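Prolyl-tRNA synthetase (Giardia lamblia ATCC 50803, PDB 3IAL) probably attaches L-proline to tRNA(Pro) at the expense of ATP, and is seen here holding the prolyl-adenylate intermediate in its active site. Local coordinates at residues I77-K89 with E115-S129. Numbering follows the deposited sequence.
Sequences ILFPTVIPESFLK and ERLALRPTSETAIYS. With PR8 (5'-O-[(R)-hydroxy{[(2S)-pyrrolidin-2-ylcarbonyl]oxy}phosphoryl]adenosine), chain H.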
# COMPACT_ATOMS: atom_id res chain seq x y z
N ILE B 77 8.64 -1.79 -5.46
CA ILE B 77 9.67 -1.91 -4.45
C ILE B 77 9.39 -0.88 -3.36
O ILE B 77 8.42 -0.12 -3.45
CB ILE B 77 11.07 -1.64 -5.05
CG1 ILE B 77 11.20 -0.19 -5.54
CG2 ILE B 77 11.37 -2.61 -6.18
CD1 ILE B 77 12.60 0.15 -6.01
N LEU B 78 10.24 -0.86 -2.33
CA LEU B 78 10.21 0.23 -1.36
C LEU B 78 11.61 0.58 -0.85
O LEU B 78 12.34 -0.30 -0.36
CB LEU B 78 9.29 -0.09 -0.18
CG LEU B 78 9.10 1.04 0.85
CD1 LEU B 78 8.48 2.27 0.19
CD2 LEU B 78 8.24 0.60 2.02
N PHE B 79 11.95 1.86 -0.97
CA PHE B 79 13.17 2.43 -0.45
C PHE B 79 12.90 3.05 0.91
O PHE B 79 11.75 3.38 1.22
CB PHE B 79 13.72 3.51 -1.40
CG PHE B 79 14.72 3.00 -2.39
CD1 PHE B 79 14.34 2.14 -3.41
CD2 PHE B 79 16.05 3.38 -2.30
CE1 PHE B 79 15.28 1.65 -4.32
CE2 PHE B 79 16.98 2.91 -3.21
CZ PHE B 79 16.59 2.04 -4.22
N PRO B 80 13.96 3.22 1.74
CA PRO B 80 13.89 4.00 2.97
C PRO B 80 13.50 5.45 2.73
O PRO B 80 13.71 5.98 1.63
CB PRO B 80 15.32 3.95 3.51
CG PRO B 80 15.89 2.73 2.94
CD PRO B 80 15.29 2.61 1.58
N THR B 81 12.94 6.08 3.75
CA THR B 81 12.50 7.47 3.69
C THR B 81 13.69 8.41 3.76
O THR B 81 13.64 9.53 3.24
CB THR B 81 11.56 7.77 4.87
OG1 THR B 81 10.46 6.86 4.84
CG2 THR B 81 11.04 9.21 4.83
N VAL B 82 14.75 7.97 4.42
CA VAL B 82 15.89 8.83 4.70
C VAL B 82 16.95 8.68 3.62
O VAL B 82 17.25 7.57 3.18
CB VAL B 82 16.49 8.54 6.10
CG1 VAL B 82 15.63 9.20 7.19
CG2 VAL B 82 16.62 7.02 6.35
N ILE B 83 17.49 9.82 3.16
CA ILE B 83 18.54 9.84 2.16
C ILE B 83 19.76 10.51 2.77
O ILE B 83 19.65 11.62 3.27
CB ILE B 83 18.13 10.63 0.89
CG1 ILE B 83 16.83 10.07 0.29
CG2 ILE B 83 19.22 10.56 -0.17
CD1 ILE B 83 16.39 10.79 -0.96
N PRO B 84 20.93 9.83 2.74
CA PRO B 84 22.11 10.46 3.32
C PRO B 84 22.54 11.70 2.53
O PRO B 84 22.40 11.73 1.31
CB PRO B 84 23.17 9.35 3.25
CG PRO B 84 22.70 8.44 2.17
CD PRO B 84 21.22 8.53 2.13
N GLU B 85 23.04 12.71 3.23
CA GLU B 85 23.41 13.99 2.61
C GLU B 85 24.34 13.85 1.40
O GLU B 85 24.17 14.56 0.41
CB GLU B 85 24.04 14.94 3.63
CG GLU B 85 24.29 16.34 3.07
CD GLU B 85 24.61 17.37 4.13
OE1 GLU B 85 25.39 17.07 5.06
OE2 GLU B 85 24.07 18.49 4.04
N SER B 86 25.30 12.94 1.48
CA SER B 86 26.26 12.74 0.39
C SER B 86 25.61 12.23 -0.91
O SER B 86 26.06 12.57 -2.00
CB SER B 86 27.38 11.80 0.83
OG SER B 86 26.84 10.61 1.36
N PHE B 87 24.56 11.41 -0.79
CA PHE B 87 23.77 10.99 -1.95
C PHE B 87 23.09 12.20 -2.61
O PHE B 87 23.22 12.43 -3.82
CB PHE B 87 22.68 10.00 -1.53
CG PHE B 87 23.13 8.56 -1.47
CD1 PHE B 87 24.47 8.21 -1.36
CD2 PHE B 87 22.18 7.55 -1.50
CE1 PHE B 87 24.86 6.89 -1.29
CE2 PHE B 87 22.57 6.21 -1.43
CZ PHE B 87 23.90 5.88 -1.33
N LEU B 88 22.39 12.96 -1.78
CA LEU B 88 21.49 14.01 -2.24
C LEU B 88 22.22 15.16 -2.93
O LEU B 88 21.66 15.82 -3.81
CB LEU B 88 20.67 14.54 -1.06
CG LEU B 88 19.45 15.41 -1.34
CD1 LEU B 88 18.33 14.59 -1.95
CD2 LEU B 88 19.00 16.10 -0.06
N LYS B 89 23.48 15.39 -2.54
CA LYS B 89 24.29 16.49 -3.09
C LYS B 89 25.10 16.13 -4.36
O LYS B 89 25.75 17.00 -4.93
CB LYS B 89 25.24 17.01 -2.01
CG LYS B 89 26.47 16.12 -1.77
CD LYS B 89 27.32 16.62 -0.61
CE LYS B 89 28.63 15.84 -0.54
NZ LYS B 89 29.40 16.15 0.70
N GLU B 115 26.35 11.38 9.87
CA GLU B 115 25.92 11.92 8.58
C GLU B 115 24.45 12.34 8.67
O GLU B 115 23.60 11.58 9.15
CB GLU B 115 26.13 10.90 7.46
CG GLU B 115 26.00 11.51 6.07
CD GLU B 115 26.18 10.50 4.96
OE1 GLU B 115 25.99 9.29 5.22
OE2 GLU B 115 26.50 10.91 3.83
N ARG B 116 24.15 13.55 8.21
CA ARG B 116 22.78 14.07 8.23
C ARG B 116 21.93 13.30 7.23
O ARG B 116 22.44 12.89 6.19
CB ARG B 116 22.73 15.55 7.86
CG ARG B 116 23.65 16.47 8.62
CD ARG B 116 23.77 17.79 7.88
NE ARG B 116 22.58 18.61 8.07
CZ ARG B 116 22.04 19.43 7.16
NH1 ARG B 116 22.55 19.55 5.94
NH2 ARG B 116 20.96 20.13 7.48
N LEU B 117 20.65 13.13 7.54
CA LEU B 117 19.72 12.41 6.67
C LEU B 117 18.59 13.31 6.22
O LEU B 117 17.92 13.92 7.05
CB LEU B 117 19.13 11.20 7.39
CG LEU B 117 20.11 10.15 7.91
CD1 LEU B 117 19.34 9.07 8.64
CD2 LEU B 117 20.92 9.56 6.77
N ALA B 118 18.39 13.40 4.91
CA ALA B 118 17.26 14.15 4.38
C ALA B 118 16.05 13.24 4.26
O ALA B 118 16.17 12.08 3.87
CB ALA B 118 17.61 14.75 3.03
N LEU B 119 14.88 13.76 4.61
CA LEU B 119 13.64 13.08 4.27
C LEU B 119 13.47 13.27 2.76
O LEU B 119 13.58 14.39 2.27
CB LEU B 119 12.46 13.67 5.02
CG LEU B 119 12.52 13.68 6.55
CD1 LEU B 119 11.19 14.16 7.10
CD2 LEU B 119 12.88 12.31 7.11
N ARG B 120 13.22 12.18 2.03
CA ARG B 120 13.13 12.23 0.57
C ARG B 120 12.13 13.27 0.04
O ARG B 120 10.96 13.23 0.38
CB ARG B 120 12.78 10.84 0.01
CG ARG B 120 11.51 10.24 0.57
CD ARG B 120 11.27 8.86 -0.02
NE ARG B 120 10.21 8.20 0.74
CZ ARG B 120 10.13 6.90 0.98
NH1 ARG B 120 11.03 6.04 0.52
NH2 ARG B 120 9.12 6.47 1.71
N PRO B 121 12.61 14.24 -0.75
CA PRO B 121 11.68 15.10 -1.50
C PRO B 121 11.24 14.46 -2.81
O PRO B 121 10.24 14.85 -3.40
CB PRO B 121 12.52 16.34 -1.78
CG PRO B 121 13.92 15.83 -1.87
CD PRO B 121 14.00 14.73 -0.83
N THR B 122 12.04 13.50 -3.26
CA THR B 122 11.82 12.72 -4.46
C THR B 122 13.05 11.81 -4.42
O THR B 122 14.04 12.15 -3.76
CB THR B 122 11.77 13.59 -5.75
OG1 THR B 122 11.63 12.74 -6.89
CG2 THR B 122 13.04 14.44 -5.88
N SER B 123 13.00 10.65 -5.05
CA SER B 123 13.97 9.61 -4.71
C SER B 123 15.09 9.32 -5.71
O SER B 123 15.84 8.38 -5.52
CB SER B 123 13.22 8.33 -4.34
OG SER B 123 12.21 8.60 -3.40
N GLU B 124 15.24 10.15 -6.75
CA GLU B 124 16.29 9.93 -7.76
C GLU B 124 17.66 9.60 -7.14
O GLU B 124 18.26 8.60 -7.50
CB GLU B 124 16.45 11.12 -8.70
CG GLU B 124 15.37 11.21 -9.78
CD GLU B 124 14.04 11.77 -9.27
OE1 GLU B 124 13.97 12.25 -8.12
OE2 GLU B 124 13.07 11.74 -10.05
N THR B 125 18.13 10.44 -6.23
CA THR B 125 19.51 10.32 -5.74
C THR B 125 19.74 9.01 -5.00
O THR B 125 20.80 8.39 -5.13
CB THR B 125 19.92 11.53 -4.86
OG1 THR B 125 19.02 11.65 -3.74
CG2 THR B 125 19.89 12.83 -5.66
N ALA B 126 18.73 8.57 -4.26
CA ALA B 126 18.78 7.31 -3.51
C ALA B 126 18.66 6.11 -4.44
O ALA B 126 19.44 5.17 -4.35
CB ALA B 126 17.68 7.29 -2.45
N ILE B 127 17.70 6.16 -5.36
CA ILE B 127 17.46 5.04 -6.26
C ILE B 127 18.61 4.82 -7.25
O ILE B 127 19.01 3.69 -7.49
CB ILE B 127 16.12 5.18 -7.02
CG1 ILE B 127 14.96 4.98 -6.04
CG2 ILE B 127 16.03 4.16 -8.16
CD1 ILE B 127 13.64 5.48 -6.53
N TYR B 128 19.15 5.90 -7.82
CA TYR B 128 20.21 5.77 -8.82
C TYR B 128 21.56 5.38 -8.18
O TYR B 128 22.37 4.71 -8.82
CB TYR B 128 20.31 7.02 -9.70
CG TYR B 128 18.98 7.44 -10.31
CD1 TYR B 128 17.94 6.51 -10.49
CD2 TYR B 128 18.75 8.75 -10.71
CE1 TYR B 128 16.71 6.89 -11.03
CE2 TYR B 128 17.53 9.14 -11.25
CZ TYR B 128 16.52 8.20 -11.41
OH TYR B 128 15.30 8.56 -11.94
N SER B 129 21.78 5.74 -6.91
CA SER B 129 22.91 5.20 -6.15
C SER B 129 22.81 3.68 -6.06
O SER B 129 23.83 3.00 -6.12
CB SER B 129 22.97 5.80 -4.74
OG SER B 129 23.16 7.21 -4.80
C PR8 H . 8.96 14.10 -10.17
N PR8 H . 10.52 12.41 -9.44
O PR8 H . 9.01 14.47 -9.00
P PR8 H . 7.26 15.86 -10.63
N1 PR8 H . 1.52 18.44 -3.23
C2 PR8 H . 0.88 17.47 -3.87
N3 PR8 H . 1.35 16.93 -5.00
C4 PR8 H . 2.50 17.34 -5.53
C5 PR8 H . 3.20 18.36 -4.89
C6 PR8 H . 2.69 18.90 -3.71
N6 PR8 H . 3.35 19.87 -3.08
N7 PR8 H . 4.30 18.60 -5.59
C8 PR8 H . 4.30 17.77 -6.64
N9 PR8 H . 3.20 17.00 -6.62
CA PR8 H . 9.76 12.87 -10.61
CB PR8 H . 8.79 11.76 -10.98
CD PR8 H . 10.29 10.97 -9.31
CG PR8 H . 8.84 10.81 -9.78
C1' PR8 H . 2.86 15.96 -7.64
O10 PR8 H . 8.24 14.69 -11.16
O1P PR8 H . 7.99 17.09 -10.21
C2' PR8 H . 2.52 16.57 -9.02
O2' PR8 H . 1.42 15.87 -9.61
O2P PR8 H . 6.28 16.17 -11.86
C3' PR8 H . 3.75 16.25 -9.84
O3' PR8 H . 3.43 16.22 -11.23
C4' PR8 H . 3.98 14.85 -9.31
O4' PR8 H . 4.00 15.09 -7.88
C5' PR8 H . 5.30 14.33 -9.84
O5' PR8 H . 6.35 15.20 -9.48
O HOH W 1 9.86 3.76 3.13
O HOH W 2 26.15 15.11 6.42
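Beside the prolyl-adenylate pocket of a class II synthetase core, strand 82-84 pairs antiparallel with strand 116-119, and the helix after each strand packs against the other segment. I83 and A118 form a hydrogen-bonded pair, I83 N to A118 O and A118 N to I83 O both 2.7 Å, while R120 N continues the ladder to T81 O. One face of this ribbon carries V82, P84, L117 and L119, where L117 CD1 lies against V82 CB. On the other face I83, extended beyond CG1 (chi2 -179°), rests CG1 on A126 CB and carries CD1 to R120 CB, joining strand to helix. L88 sets CD2 on A118 CB at 3.6 Å; alanine's lone methyl leaves room for L88 to lie against the strand.

P84 occupies the N-cap position before helix 85-88; lacking an N-H, it suits this strand-to-helix step. The helix start is tied back to the strand: E85 N bonds R116 O, and S86 OG meets E115 OE2 at 2.5 Å. E85 OE2 makes a salt bridge to R116 NH1 (2.7 Å), near the guanidinium plane but well above that of the carboxylate.

Two rings receive helix 124-134. I127 CG1 sits over the F79 face, 3.7 Å from its centroid, and S129 CB lies over F87. Long and extended, R120 fixes the entry to the next loop: it reaches past T81 CA, which covers one guanidinium face, to give NH1 to F79 O (2.8 Å). A water joins NH2 to the same oxygen, and NE bonds T150 O. T81 OG1 turns instead to E167 of the second subunit.

T122 OG1 accepts a hydrogen bond from the prolyl nitrogen (2.8 Å) and donates to E124 OE1, while E124 OE2 approaches that nitrogen at 2.7 Å. T122-S123-E124 is the TXE loop of class IIa synthetases, leading into the helix and bringing T122 and E124 to the prolyl nitrogen.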